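Local coordinates for protein beta-catenin homolog sys-1 (Caenorhabditis elegans, PDB 3C2G) that acts as a transcription coregulator in the Wnt signalling asymmetry pathway, binding the TCF factor POP-1 directly and activating or repressing target genes, at residues A[8-13]-A[28-33]; A[18-23]-A[67-72]; A[32-37]-A[82-87]; A[49-54]-A[92-97]. All coordinates share one frame; numbering follows the deposited sequence.

Contact 1 of 4, residues A[8-13]-A[28-33]; sequences EQAIRL and KTIRTW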
loop_
_atom_site.group_PDB
_atom_site.type_symbol
_atom_site.label_atom_id
_atom_site.label_comp_id
_atom_site.label_asym_id
_atom_site.label_seq_id
_atom_site.Cartn_x
_atom_site.Cartn_y
_atom_site.Cartn_z
ATOM N N GLU A 8 -42.498 20.295 26.082
ATOM C CA GLU A 8 -41.900 20.961 27.240
ATOM C C GLU A 8 -42.436 20.448 28.576
ATOM O O GLU A 8 -41.709 20.441 29.570
ATOM C CB GLU A 8 -41.986 22.486 27.143
ATOM C CG GLU A 8 -41.091 23.221 28.169
ATOM C CD GLU A 8 -39.686 22.596 28.334
ATOM O OE1 GLU A 8 -38.993 22.360 27.313
ATOM O OE2 GLU A 8 -39.274 22.353 29.493
ATOM N N GLN A 9 -43.689 20.002 28.597
ATOM C CA GLN A 9 -44.223 19.323 29.774
ATOM C C GLN A 9 -43.471 18.005 29.978
ATOM O O GLN A 9 -43.001 17.718 31.074
ATOM C CB GLN A 9 -45.741 19.096 29.654
ATOM C CG GLN A 9 -46.442 18.902 31.011
ATOM C CD GLN A 9 -47.737 18.094 30.937
ATOM O OE1 GLN A 9 -47.806 17.052 30.278
ATOM N NE2 GLN A 9 -48.766 18.564 31.638
ATOM N N ALA A 10 -43.346 17.234 28.897
ATOM C CA ALA A 10 -42.589 15.978 28.865
ATOM C C ALA A 10 -41.155 16.124 29.394
ATOM O O ALA A 10 -40.707 15.323 30.223
ATOM C CB ALA A 10 -42.577 15.411 27.441
ATOM N N ILE A 11 -40.452 17.150 28.919
ATOM C CA ILE A 11 -39.090 17.441 29.358
ATOM C C ILE A 11 -39.056 17.829 30.846
ATOM O O ILE A 11 -38.257 17.293 31.623
ATOM C CB ILE A 11 -38.443 18.521 28.437
ATOM C CG1 ILE A 11 -38.085 17.892 27.082
ATOM C CG2 ILE A 11 -37.213 19.154 29.088
ATOM C CD1 ILE A 11 -37.959 18.861 25.935
ATOM N N ARG A 12 -39.948 18.742 31.231
ATOM C CA ARG A 12 -40.053 19.218 32.606
ATOM C C ARG A 12 -40.419 18.092 33.574
ATOM O O ARG A 12 -39.909 18.042 34.695
ATOM C CB ARG A 12 -41.070 20.372 32.691
ATOM C CG ARG A 12 -41.474 20.780 34.114
ATOM C CD ARG A 12 -42.403 21.998 34.145
ATOM N NE ARG A 12 -43.824 21.651 34.070
ATOM C CZ ARG A 12 -44.622 21.957 33.045
ATOM N NH1 ARG A 12 -44.147 22.627 31.990
ATOM N NH2 ARG A 12 -45.903 21.595 33.071
ATOM N N LEU A 13 -41.284 17.184 33.132
ATOM C CA LEU A 13 -41.840 16.155 34.009
ATOM C C LEU A 13 -41.116 14.804 33.983
ATOM O O LEU A 13 -41.378 13.933 34.827
ATOM C CB LEU A 13 -43.335 15.963 33.709
ATOM C CG LEU A 13 -44.397 16.588 34.639
ATOM C CD1 LEU A 13 -44.061 18.001 35.136
ATOM C CD2 LEU A 13 -45.777 16.571 33.965
ATOM N N LYS A 28 -42.234 9.693 22.481
ATOM C CA LYS A 28 -42.875 9.977 21.187
ATOM C C LYS A 28 -43.116 11.469 21.008
ATOM O O LYS A 28 -42.835 12.035 19.947
ATOM C CB LYS A 28 -44.207 9.243 21.049
ATOM C CG LYS A 28 -44.105 7.724 20.977
ATOM C CD LYS A 28 -45.494 7.087 20.878
ATOM C CE LYS A 28 -45.408 5.567 20.746
ATOM N NZ LYS A 28 -46.756 4.912 20.846
ATOM N N THR A 29 -43.626 12.095 22.065
ATOM C CA THR A 29 -43.929 13.519 22.084
ATOM C C THR A 29 -42.691 14.354 21.768
ATOM O O THR A 29 -42.698 15.143 20.818
ATOM C CB THR A 29 -44.549 13.919 23.448
ATOM O OG1 THR A 29 -45.749 13.160 23.663
ATOM C CG2 THR A 29 -44.873 15.403 23.500
ATOM N N ILE A 30 -41.631 14.159 22.551
ATOM C CA ILE A 30 -40.355 14.847 22.321
ATOM C C ILE A 30 -39.800 14.590 20.909
ATOM O O ILE A 30 -39.307 15.507 20.260
ATOM C CB ILE A 30 -39.307 14.484 23.400
ATOM C CG1 ILE A 30 -39.758 15.005 24.771
ATOM C CG2 ILE A 30 -37.916 15.043 23.034
ATOM C CD1 ILE A 30 -39.035 14.385 25.964
ATOM N N ARG A 31 -39.905 13.352 20.432
ATOM C CA ARG A 31 -39.434 13.015 19.090
ATOM C C ARG A 31 -40.235 13.766 18.039
ATOM O O ARG A 31 -39.675 14.367 17.121
ATOM C CB ARG A 31 -39.510 11.506 18.853
ATOM C CG ARG A 31 -38.957 11.060 17.512
ATOM C CD ARG A 31 -39.176 9.568 17.290
ATOM N NE ARG A 31 -38.853 9.199 15.915
ATOM C CZ ARG A 31 -39.745 8.962 14.959
ATOM N NH1 ARG A 31 -41.050 9.033 15.211
ATOM N NH2 ARG A 31 -39.325 8.645 13.743
ATOM N N THR A 32 -41.553 13.740 18.197
ATOM C CA THR A 32 -42.454 14.424 17.280
ATOM C C THR A 32 -42.124 15.908 17.200
ATOM O O THR A 32 -41.997 16.459 16.109
ATOM C CB THR A 32 -43.910 14.218 17.700
ATOM O OG1 THR A 32 -44.155 12.813 17.836
ATOM C CG2 THR A 32 -44.862 14.802 16.665
ATOM N N TRP A 33 -41.957 16.540 18.358
ATOM C CA TRP A 33 -41.590 17.953 18.418
ATOM C C TRP A 33 -40.319 18.256 17.628
ATOM O O TRP A 33 -40.287 19.203 16.842
ATOM C CB TRP A 33 -41.442 18.400 19.875
ATOM C CG TRP A 33 -40.902 19.791 20.062
ATOM C CD1 TRP A 33 -41.475 20.959 19.652
ATOM C CD2 TRP A 33 -39.689 20.152 20.726
ATOM N NE1 TRP A 33 -40.688 22.030 20.010
ATOM C CE2 TRP A 33 -39.586 21.563 20.674
ATOM C CE3 TRP A 33 -38.671 19.422 21.355
ATOM C CZ2 TRP A 33 -38.508 22.257 21.228
ATOM C CZ3 TRP A 33 -37.600 20.112 21.907
ATOM C CH2 TRP A 33 -37.526 21.518 21.840
#
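I11 and I30 both hold CG1 anti to the carbonyl carbon, beside the backbone N (chi1 -74° and -65°), and this carries their long branches to each other between two helices. Helix 3-13 and helix 20-37 are the first two helices of the chain, at the N-terminal end of an all-helical armadillo domain. The axes of the two segments approach to 9.2 Å. They run at 131° to one another, nearer antiparallel than parallel. The contact is wholly apolar, and its touching residues are buried. I30 lies in the middle, with its CG1-CD1 branch serving two partners. I30 CG1 is 3.9 Å from A10 CB, and I30 CD1 is 3.8 Å from I11 CG1. The small side chain of A10 fits the nearest approach of the backbones, where A10 CA and I30 CA are 7.0 Å apart. W33 comes one turn later, and I11 CD1 meets its CZ3 obliquely at 4.2 Å. With an alanine in place of I30, a gap would probably open beside A10 CB and I11 CG1, where the branch now packs. I54 of helix 47-62 touches both I11 and I30, so a third helix joins the packing. F39 meets W33 edge-to-face. Within the second segment, T32 OG1 donates to K28 O at 2.6 Å from above the carbonyl plane, and the same oxygen also accepts from T32 N.

Contact 2 of 4, residues A[18-23]-A[67-72]; sequences PDPMQR and VQLPIS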
loop_
_atom_site.group_PDB
_atom_site.type_symbol
_atom_site.label_atom_id
_atom_site.label_comp_id
_atom_site.label_asym_id
_atom_site.label_seq_id
_atom_site.Cartn_x
_atom_site.Cartn_y
_atom_site.Cartn_z
ATOM N N PRO A 18 -42.134 8.259 36.845
ATOM C CA PRO A 18 -41.464 6.964 36.703
ATOM C C PRO A 18 -42.290 5.904 35.964
ATOM O O PRO A 18 -41.756 4.843 35.626
ATOM C CB PRO A 18 -41.241 6.541 38.153
ATOM C CG PRO A 18 -42.430 7.100 38.863
ATOM C CD PRO A 18 -42.732 8.420 38.184
ATOM N N ASP A 19 -43.573 6.191 35.728
ATOM C CA ASP A 19 -44.481 5.268 35.039
ATOM C C ASP A 19 -44.055 4.985 33.593
ATOM O O ASP A 19 -43.966 5.905 32.769
ATOM C CB ASP A 19 -45.926 5.785 35.071
ATOM C CG ASP A 19 -46.864 4.952 34.206
ATOM O OD1 ASP A 19 -47.214 3.819 34.609
ATOM O OD2 ASP A 19 -47.243 5.426 33.115
ATOM N N PRO A 20 -43.818 3.699 33.282
ATOM C CA PRO A 20 -43.313 3.235 31.987
ATOM C C PRO A 20 -44.159 3.686 30.800
ATOM O O PRO A 20 -43.617 4.189 29.821
ATOM C CB PRO A 20 -43.366 1.714 32.124
ATOM C CG PRO A 20 -43.224 1.480 33.595
ATOM C CD PRO A 20 -44.032 2.577 34.212
HETATM N N MSE A 21 -45.474 3.526 30.895
HETATM C CA MSE A 21 -46.351 3.846 29.774
HETATM C C MSE A 21 -46.387 5.341 29.480
HETATM O O MSE A 21 -46.511 5.743 28.326
HETATM C CB MSE A 21 -47.761 3.298 29.999
HETATM C CG MSE A 21 -48.411 2.743 28.730
HETATM SE SE MSE A 21 -47.266 1.462 27.733
HETATM C CE MSE A 21 -46.926 0.137 29.146
ATOM N N GLN A 22 -46.265 6.156 30.526
ATOM C CA GLN A 22 -46.211 7.602 30.355
ATOM C C GLN A 22 -44.859 8.027 29.770
ATOM O O GLN A 22 -44.788 8.963 28.966
ATOM C CB GLN A 22 -46.502 8.326 31.676
ATOM N N ARG A 23 -43.800 7.321 30.162
ATOM C CA ARG A 23 -42.457 7.578 29.643
ATOM C C ARG A 23 -42.366 7.372 28.139
ATOM O O ARG A 23 -41.729 8.157 27.439
ATOM C CB ARG A 23 -41.423 6.723 30.367
ATOM C CG ARG A 23 -41.266 7.105 31.813
ATOM C CD ARG A 23 -39.940 6.711 32.363
ATOM N NE ARG A 23 -39.531 7.692 33.357
ATOM C CZ ARG A 23 -38.283 7.873 33.774
ATOM N NH1 ARG A 23 -37.293 7.133 33.277
ATOM N NH2 ARG A 23 -38.030 8.805 34.685
ATOM N N VAL A 67 -39.089 -2.470 37.501
ATOM C CA VAL A 67 -40.296 -3.179 37.055
ATOM C C VAL A 67 -40.033 -3.963 35.775
ATOM O O VAL A 67 -39.580 -3.397 34.775
ATOM C CB VAL A 67 -41.496 -2.224 36.794
ATOM C CG1 VAL A 67 -42.400 -2.142 38.015
ATOM C CG2 VAL A 67 -41.023 -0.835 36.343
ATOM N N GLN A 68 -40.321 -5.263 35.809
ATOM C CA GLN A 68 -40.104 -6.135 34.654
ATOM C C GLN A 68 -41.063 -5.816 33.496
ATOM O O GLN A 68 -42.274 -5.681 33.692
ATOM C CB GLN A 68 -40.180 -7.614 35.054
ATOM C CG GLN A 68 -39.644 -8.574 33.986
ATOM C CD GLN A 68 -38.190 -8.289 33.597
ATOM O OE1 GLN A 68 -37.258 -8.655 34.319
ATOM N NE2 GLN A 68 -37.997 -7.638 32.447
ATOM N N LEU A 69 -40.497 -5.698 32.296
ATOM C CA LEU A 69 -41.230 -5.260 31.110
ATOM C C LEU A 69 -40.849 -6.087 29.884
ATOM O O LEU A 69 -39.708 -6.551 29.788
ATOM C CB LEU A 69 -40.945 -3.779 30.847
ATOM C CG LEU A 69 -41.543 -2.762 31.830
ATOM C CD1 LEU A 69 -40.765 -1.447 31.832
ATOM C CD2 LEU A 69 -43.019 -2.527 31.533
ATOM N N PRO A 70 -41.796 -6.268 28.936
ATOM C CA PRO A 70 -41.492 -7.015 27.714
ATOM C C PRO A 70 -40.503 -6.273 26.813
ATOM O O PRO A 70 -40.414 -5.043 26.854
ATOM C CB PRO A 70 -42.850 -7.116 27.018
ATOM C CG PRO A 70 -43.608 -5.910 27.500
ATOM C CD PRO A 70 -43.188 -5.775 28.939
ATOM N N ILE A 71 -39.770 -7.040 26.010
ATOM C CA ILE A 71 -38.805 -6.515 25.052
ATOM C C ILE A 71 -39.487 -5.547 24.087
ATOM O O ILE A 71 -38.893 -4.543 23.685
ATOM C CB ILE A 71 -38.119 -7.675 24.288
ATOM C CG1 ILE A 71 -37.238 -8.489 25.244
ATOM C CG2 ILE A 71 -37.283 -7.165 23.132
ATOM C CD1 ILE A 71 -37.163 -9.983 24.913
ATOM N N SER A 72 -40.741 -5.845 23.748
ATOM C CA SER A 72 -41.546 -5.012 22.844
ATOM C C SER A 72 -41.588 -3.583 23.351
ATOM O O SER A 72 -41.503 -2.631 22.574
ATOM C CB SER A 72 -42.987 -5.536 22.743
ATOM O OG SER A 72 -43.099 -6.857 23.257
#
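Apolar packing is what joins P20 to L69 and V67. The proline ring meets the two side chains with different atoms. P20 CB touches L69 CD1 at 4.1 Å, and P20 CG touches V67 CG2 at 4.2 Å. With CG anti to the carbonyl carbon (chi1 -70°) and CD1 carried on nearly straight (chi2 156°), L69 extends CD1 to the ring. The backbones stay well apart, with P20 CA and V67 CA 8.7 Å from each other.

This small surface contact joins the first residue of helix 20-37 to the loop that leads into helix 71-90, in the N-terminal part of the armadillo domain.

Hydrogen bonds act within each segment. D19 is the N-cap of helix 20-37, just before P20. D19 OD2 accepts from Q22 N at 2.9 Å, and the N-H meets it from above the carboxylate plane. The first turn is also closed by R23 N, which donates to D19 O at 3.0 Å. This N-cap probably helps to set the start of the helix, and so where the P20 ring sits. On the other segment P70 is the N-cap residue of helix 71-90. Just before it, Q68 NE2 makes a weak bond of 3.3 Å to L69 O.

Outside the two segments, the hydroxyl of Y73 is hydrogen-bonded to P20 O. R23 forms a salt bridge with D60 and a cation-pi contact with W14.

Contact 3 of 4, residues A[32-37]-A[82-87]; sequences TWIRQD and LDILRR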
loop_
_atom_site.group_PDB
_atom_site.type_symbol
_atom_site.label_atom_id
_atom_site.label_comp_id
_atom_site.label_asym_id
_atom_site.label_seq_id
_atom_site.Cartn_x
_atom_site.Cartn_y
_atom_site.Cartn_z
ATOM N N THR A 32 -41.553 13.740 18.197
ATOM C CA THR A 32 -42.454 14.424 17.280
ATOM C C THR A 32 -42.124 15.908 17.200
ATOM O O THR A 32 -41.997 16.459 16.109
ATOM C CB THR A 32 -43.910 14.218 17.700
ATOM O OG1 THR A 32 -44.155 12.813 17.836
ATOM C CG2 THR A 32 -44.862 14.802 16.665
ATOM N N TRP A 33 -41.957 16.540 18.358
ATOM C CA TRP A 33 -41.590 17.953 18.418
ATOM C C TRP A 33 -40.319 18.256 17.628
ATOM O O TRP A 33 -40.287 19.203 16.842
ATOM C CB TRP A 33 -41.442 18.400 19.875
ATOM C CG TRP A 33 -40.902 19.791 20.062
ATOM C CD1 TRP A 33 -41.475 20.959 19.652
ATOM C CD2 TRP A 33 -39.689 20.152 20.726
ATOM N NE1 TRP A 33 -40.688 22.030 20.010
ATOM C CE2 TRP A 33 -39.586 21.563 20.674
ATOM C CE3 TRP A 33 -38.671 19.422 21.355
ATOM C CZ2 TRP A 33 -38.508 22.257 21.228
ATOM C CZ3 TRP A 33 -37.600 20.112 21.907
ATOM C CH2 TRP A 33 -37.526 21.518 21.840
ATOM N N ILE A 34 -39.288 17.437 17.845
ATOM C CA ILE A 34 -37.997 17.586 17.169
ATOM C C ILE A 34 -38.118 17.371 15.660
ATOM O O ILE A 34 -37.642 18.192 14.876
ATOM C CB ILE A 34 -36.918 16.656 17.797
ATOM C CG1 ILE A 34 -36.588 17.131 19.217
ATOM C CG2 ILE A 34 -35.652 16.616 16.938
ATOM C CD1 ILE A 34 -35.849 16.129 20.069
ATOM N N ARG A 35 -38.770 16.280 15.268
ATOM C CA ARG A 35 -39.005 15.976 13.856
ATOM C C ARG A 35 -39.641 17.147 13.116
ATOM O O ARG A 35 -39.264 17.447 11.981
ATOM C CB ARG A 35 -39.908 14.750 13.705
ATOM C CG ARG A 35 -39.227 13.424 13.975
ATOM C CD ARG A 35 -39.547 12.414 12.874
ATOM N NE ARG A 35 -40.972 12.097 12.764
ATOM C CZ ARG A 35 -41.551 11.637 11.657
ATOM N NH1 ARG A 35 -40.838 11.450 10.552
ATOM N NH2 ARG A 35 -42.852 11.375 11.651
ATOM N N GLN A 36 -40.593 17.807 13.780
ATOM C CA GLN A 36 -41.432 18.830 13.160
ATOM C C GLN A 36 -40.857 20.250 13.225
ATOM O O GLN A 36 -40.788 20.934 12.203
ATOM C CB GLN A 36 -42.833 18.794 13.776
ATOM C CG GLN A 36 -43.813 19.804 13.185
ATOM C CD GLN A 36 -44.967 20.114 14.124
ATOM O OE1 GLN A 36 -45.647 19.207 14.614
ATOM N NE2 GLN A 36 -45.192 21.401 14.378
ATOM N N ASP A 37 -40.456 20.686 14.420
ATOM C CA ASP A 37 -39.993 22.062 14.648
ATOM C C ASP A 37 -38.511 22.272 14.329
ATOM O O ASP A 37 -38.110 23.357 13.897
ATOM C CB ASP A 37 -40.285 22.499 16.089
ATOM N N LEU A 82 -33.355 6.693 20.430
ATOM C CA LEU A 82 -32.204 6.525 19.548
ATOM C C LEU A 82 -32.391 7.298 18.265
ATOM O O LEU A 82 -31.422 7.778 17.686
ATOM C CB LEU A 82 -31.912 5.052 19.277
ATOM C CG LEU A 82 -31.502 4.267 20.531
ATOM C CD1 LEU A 82 -31.473 2.760 20.270
ATOM C CD2 LEU A 82 -30.174 4.773 21.085
ATOM N N ASP A 83 -33.642 7.450 17.841
ATOM C CA ASP A 83 -33.936 8.240 16.647
ATOM C C ASP A 83 -33.706 9.724 16.884
ATOM O O ASP A 83 -33.263 10.433 15.986
ATOM C CB ASP A 83 -35.354 8.009 16.140
ATOM C CG ASP A 83 -35.585 8.654 14.784
ATOM O OD1 ASP A 83 -34.994 8.187 13.781
ATOM O OD2 ASP A 83 -36.330 9.653 14.723
ATOM N N ILE A 84 -34.000 10.191 18.097
ATOM C CA ILE A 84 -33.666 11.555 18.475
ATOM C C ILE A 84 -32.147 11.683 18.428
ATOM O O ILE A 84 -31.606 12.571 17.769
ATOM C CB ILE A 84 -34.204 11.912 19.892
ATOM C CG1 ILE A 84 -35.725 12.114 19.865
ATOM C CG2 ILE A 84 -33.517 13.161 20.435
ATOM C CD1 ILE A 84 -36.403 11.926 21.234
ATOM N N LEU A 85 -31.461 10.773 19.108
ATOM C CA LEU A 85 -30.002 10.797 19.142
ATOM C C LEU A 85 -29.389 10.809 17.743
ATOM O O LEU A 85 -28.478 11.588 17.477
ATOM C CB LEU A 85 -29.461 9.624 19.961
ATOM C CG LEU A 85 -27.943 9.474 20.082
ATOM C CD1 LEU A 85 -27.240 10.736 20.627
ATOM C CD2 LEU A 85 -27.650 8.274 20.955
ATOM N N ARG A 86 -29.904 9.956 16.859
ATOM C CA ARG A 86 -29.432 9.905 15.485
ATOM C C ARG A 86 -29.554 11.268 14.827
ATOM O O ARG A 86 -28.624 11.736 14.176
ATOM C CB ARG A 86 -30.195 8.856 14.678
ATOM C CG ARG A 86 -29.734 8.728 13.224
ATOM C CD ARG A 86 -30.399 7.566 12.490
ATOM N NE ARG A 86 -31.831 7.793 12.349
ATOM C CZ ARG A 86 -32.388 8.502 11.373
ATOM N NH1 ARG A 86 -31.626 9.055 10.433
ATOM N NH2 ARG A 86 -33.709 8.662 11.344
ATOM N N ARG A 87 -30.700 11.908 15.028
ATOM C CA ARG A 87 -30.965 13.208 14.434
ATOM C C ARG A 87 -30.000 14.288 14.922
ATOM O O ARG A 87 -29.565 15.141 14.137
ATOM C CB ARG A 87 -32.432 13.589 14.635
ATOM C CG ARG A 87 -33.355 12.722 13.776
ATOM C CD ARG A 87 -34.838 12.955 14.024
ATOM N NE ARG A 87 -35.512 13.093 12.732
ATOM C CZ ARG A 87 -36.115 12.107 12.078
ATOM N NH1 ARG A 87 -36.179 10.892 12.598
ATOM N NH2 ARG A 87 -36.669 12.348 10.902
#
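Helix 20-37 and helix 71-90 meet where I34 CA and I84 CA are 7.5 Å apart, the nearest backbone approach of the two segments. The buried part of the contact is aliphatic. I34 CD1 lies 3.8 Å from I84 CG2 and 4.0 Å from I84 CG1, near the fork of the branched side chain. The two side chains cross at about a right angle.

Beside the aliphatic pair, two arginines meet. The R35 chain is bent at chi2 and chi3, and its CD comes over one face of the R87 guanidinium, off its centre. R35 CD is 3.5 Å from both R87 CZ and R87 NH2. The two guanidinium planes stand 75° apart, so this is not a parallel stack. R87 NH2 instead lies at the edge of the R35 group, 4.3 Å from R35 NH1.

D83 probably offsets this closeness of like charges. Its carboxylate forms a salt-bridge network with R86 and R87. R86 NH2 reaches D83 OD1 on the syn side at 2.8 Å. R87 NH1 bridges to D83 OD2, at a modelled distance short enough to be doubtful in detail. R31 NE forms a further salt bridge to the same oxygen.

A leucine in place of R87 would probably cost D83 one of its charged partners and R35 CD the flat face beneath it. I54 of helix 47-62, which lies between the two helices in the chain, touches both I34 and I84. This helix-on-helix packing through aliphatic side chains is that of the all-helical armadillo domain.

Contact 4 of 4, residues A[49-54]-A[92-97]; sequences NCVQQI and PIISPY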
loop_
_atom_site.group_PDB
_atom_site.type_symbol
_atom_site.label_atom_id
_atom_site.label_comp_id
_atom_site.label_asym_id
_atom_site.label_seq_id
_atom_site.Cartn_x
_atom_site.Cartn_y
_atom_site.Cartn_z
ATOM N N ASN A 49 -28.050 24.048 26.753
ATOM C CA ASN A 49 -28.754 23.276 27.779
ATOM C C ASN A 49 -30.051 22.623 27.313
ATOM O O ASN A 49 -30.492 21.639 27.895
ATOM C CB ASN A 49 -28.876 24.009 29.134
ATOM C CG ASN A 49 -29.948 25.058 29.144
ATOM O OD1 ASN A 49 -29.747 26.165 28.653
ATOM N ND2 ASN A 49 -31.093 24.728 29.724
ATOM N N CYS A 50 -30.634 23.147 26.240
ATOM C CA CYS A 50 -31.753 22.483 25.570
ATOM C C CYS A 50 -31.321 21.093 25.084
ATOM O O CYS A 50 -31.988 20.096 25.347
ATOM C CB CYS A 50 -32.251 23.343 24.407
ATOM S SG CYS A 50 -33.537 22.582 23.362
ATOM N N VAL A 51 -30.175 21.037 24.405
ATOM C CA VAL A 51 -29.578 19.780 23.970
ATOM C C VAL A 51 -29.187 18.891 25.159
ATOM O O VAL A 51 -29.489 17.701 25.165
ATOM C CB VAL A 51 -28.370 20.031 23.021
ATOM C CG1 VAL A 51 -27.593 18.743 22.741
ATOM C CG2 VAL A 51 -28.846 20.660 21.720
ATOM N N GLN A 52 -28.534 19.465 26.166
ATOM C CA GLN A 52 -28.164 18.696 27.360
ATOM C C GLN A 52 -29.360 18.023 28.047
ATOM O O GLN A 52 -29.265 16.860 28.470
ATOM C CB GLN A 52 -27.393 19.558 28.362
ATOM C CG GLN A 52 -26.525 18.748 29.324
ATOM C CD GLN A 52 -25.549 17.798 28.600
ATOM O OE1 GLN A 52 -24.703 18.235 27.807
ATOM N NE2 GLN A 52 -25.672 16.498 28.879
ATOM N N GLN A 53 -30.467 18.762 28.158
ATOM C CA GLN A 53 -31.719 18.250 28.723
ATOM C C GLN A 53 -32.201 17.019 27.967
ATOM O O GLN A 53 -32.530 16.008 28.589
ATOM C CB GLN A 53 -32.829 19.316 28.687
ATOM C CG GLN A 53 -32.714 20.418 29.715
ATOM C CD GLN A 53 -33.884 21.407 29.664
ATOM O OE1 GLN A 53 -34.164 22.022 28.623
ATOM N NE2 GLN A 53 -34.570 21.567 30.798
ATOM N N ILE A 54 -32.256 17.115 26.635
ATOM C CA ILE A 54 -32.661 15.986 25.793
ATOM C C ILE A 54 -31.685 14.816 25.927
ATOM O O ILE A 54 -32.105 13.663 26.076
ATOM C CB ILE A 54 -32.762 16.370 24.304
ATOM C CG1 ILE A 54 -33.564 17.666 24.117
ATOM C CG2 ILE A 54 -33.324 15.203 23.484
ATOM C CD1 ILE A 54 -35.000 17.482 23.746
ATOM N N PRO A 92 -27.998 19.982 10.957
ATOM C CA PRO A 92 -27.076 21.119 10.872
ATOM C C PRO A 92 -27.153 22.036 12.090
ATOM O O PRO A 92 -26.110 22.429 12.622
ATOM C CB PRO A 92 -27.535 21.858 9.609
ATOM C CG PRO A 92 -28.223 20.820 8.807
ATOM C CD PRO A 92 -28.910 19.937 9.801
ATOM N N ILE A 93 -28.368 22.346 12.535
ATOM C CA ILE A 93 -28.585 23.247 13.668
ATOM C C ILE A 93 -28.003 22.714 14.989
ATOM O O ILE A 93 -27.733 23.481 15.915
ATOM C CB ILE A 93 -30.095 23.587 13.827
ATOM C CG1 ILE A 93 -30.283 24.898 14.607
ATOM C CG2 ILE A 93 -30.871 22.408 14.443
ATOM C CD1 ILE A 93 -31.660 25.517 14.450
ATOM N N ILE A 94 -27.799 21.402 15.063
ATOM C CA ILE A 94 -27.214 20.782 16.239
ATOM C C ILE A 94 -25.691 20.650 16.121
ATOM O O ILE A 94 -25.011 20.407 17.119
ATOM C CB ILE A 94 -27.879 19.405 16.536
ATOM C CG1 ILE A 94 -29.394 19.556 16.728
ATOM C CG2 ILE A 94 -27.259 18.729 17.743
ATOM C CD1 ILE A 94 -29.830 20.292 17.991
ATOM N N SER A 95 -25.144 20.842 14.924
ATOM C CA SER A 95 -23.710 20.567 14.713
ATOM C C SER A 95 -22.728 21.328 15.630
ATOM O O SER A 95 -21.735 20.737 16.052
ATOM C CB SER A 95 -23.305 20.657 13.235
ATOM O OG SER A 95 -23.196 21.996 12.812
ATOM N N PRO A 96 -23.014 22.606 15.980
ATOM C CA PRO A 96 -22.083 23.295 16.893
ATOM C C PRO A 96 -22.104 22.740 18.324
ATOM O O PRO A 96 -21.257 23.121 19.142
ATOM C CB PRO A 96 -22.586 24.751 16.904
ATOM C CG PRO A 96 -23.606 24.854 15.827
ATOM C CD PRO A 96 -24.148 23.477 15.615
ATOM N N TYR A 97 -23.058 21.852 18.616
ATOM C CA TYR A 97 -23.220 21.299 19.963
ATOM C C TYR A 97 -22.830 19.816 20.043
ATOM O O TYR A 97 -23.043 19.157 21.066
ATOM C CB TYR A 97 -24.656 21.533 20.456
ATOM C CG TYR A 97 -25.126 22.957 20.228
ATOM C CD1 TYR A 97 -24.721 23.985 21.078
ATOM C CD2 TYR A 97 -25.949 23.276 19.153
ATOM C CE1 TYR A 97 -25.128 25.297 20.866
ATOM C CE2 TYR A 97 -26.364 24.583 18.928
ATOM C CZ TYR A 97 -25.949 25.590 19.789
ATOM O OH TYR A 97 -26.361 26.890 19.583
#
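V51 touches I94 and Y97 through one methyl, CG2. V51 CG2 lies 3.9 Å from I94 CD1, the closer of the two contacts. The same methyl is 4.5 Å from Y97 CB, a looser approach at the root of the aromatic side chain. With CG2 anti to the carbonyl carbon, V51 turns this methyl toward I94 and Y97. I94 bends at its second torsion (chi2 -69°), and its CD1 comes nearer to the helix than the start of the side chain would suggest.

The next shell is the short turn that carries I94 and Y97. Residues 95-97 form a 3-10 segment, and Y97 N donates to I94 O at 2.9 Å. This bond ties the two contact residues to each other. P92 O takes two donors from one residue, S95 N and S95 OG, each at 3.0 Å. The hydroxyl lies in the carbonyl plane, on a lone pair. Beside the contact, P96 CB covers one face of the Y97 ring over its centre, 4.2 Å above the plane. I93 O lies at the edge of that ring, in its plane.

Farther out, I94 packs on F39 and M47, and Y97 on M47 and P48. Q52 is hydrogen-bonded to Q100 of helix 98-103. V51 also touches F88, so helix 47-62 packs here against both helix 71-90 and the connection that leads from it to helix 98-103.

In the fold
All four contacts lie near the N-terminal end of the chain. Contacts 1 and 4 are buried, contact 3 is partly buried, and contact 2 is at the surface. The chemistry follows this: contacts 1 and 4 meet through apolar groups alone, while contact 3 adds charged groups where it is partly exposed. Contacts 2 and 3 both join helix 20-37 to the region of helix 71-90, with centres about 21 Å apart. Contact 2 sets a proline at the start of helix 20-37 against the loop before helix 71-90. Contact 1 brings helix 3-13 onto the same helix 20-37, and a salt bridge also ties it to contact 3. Contact 2 touches none of the others.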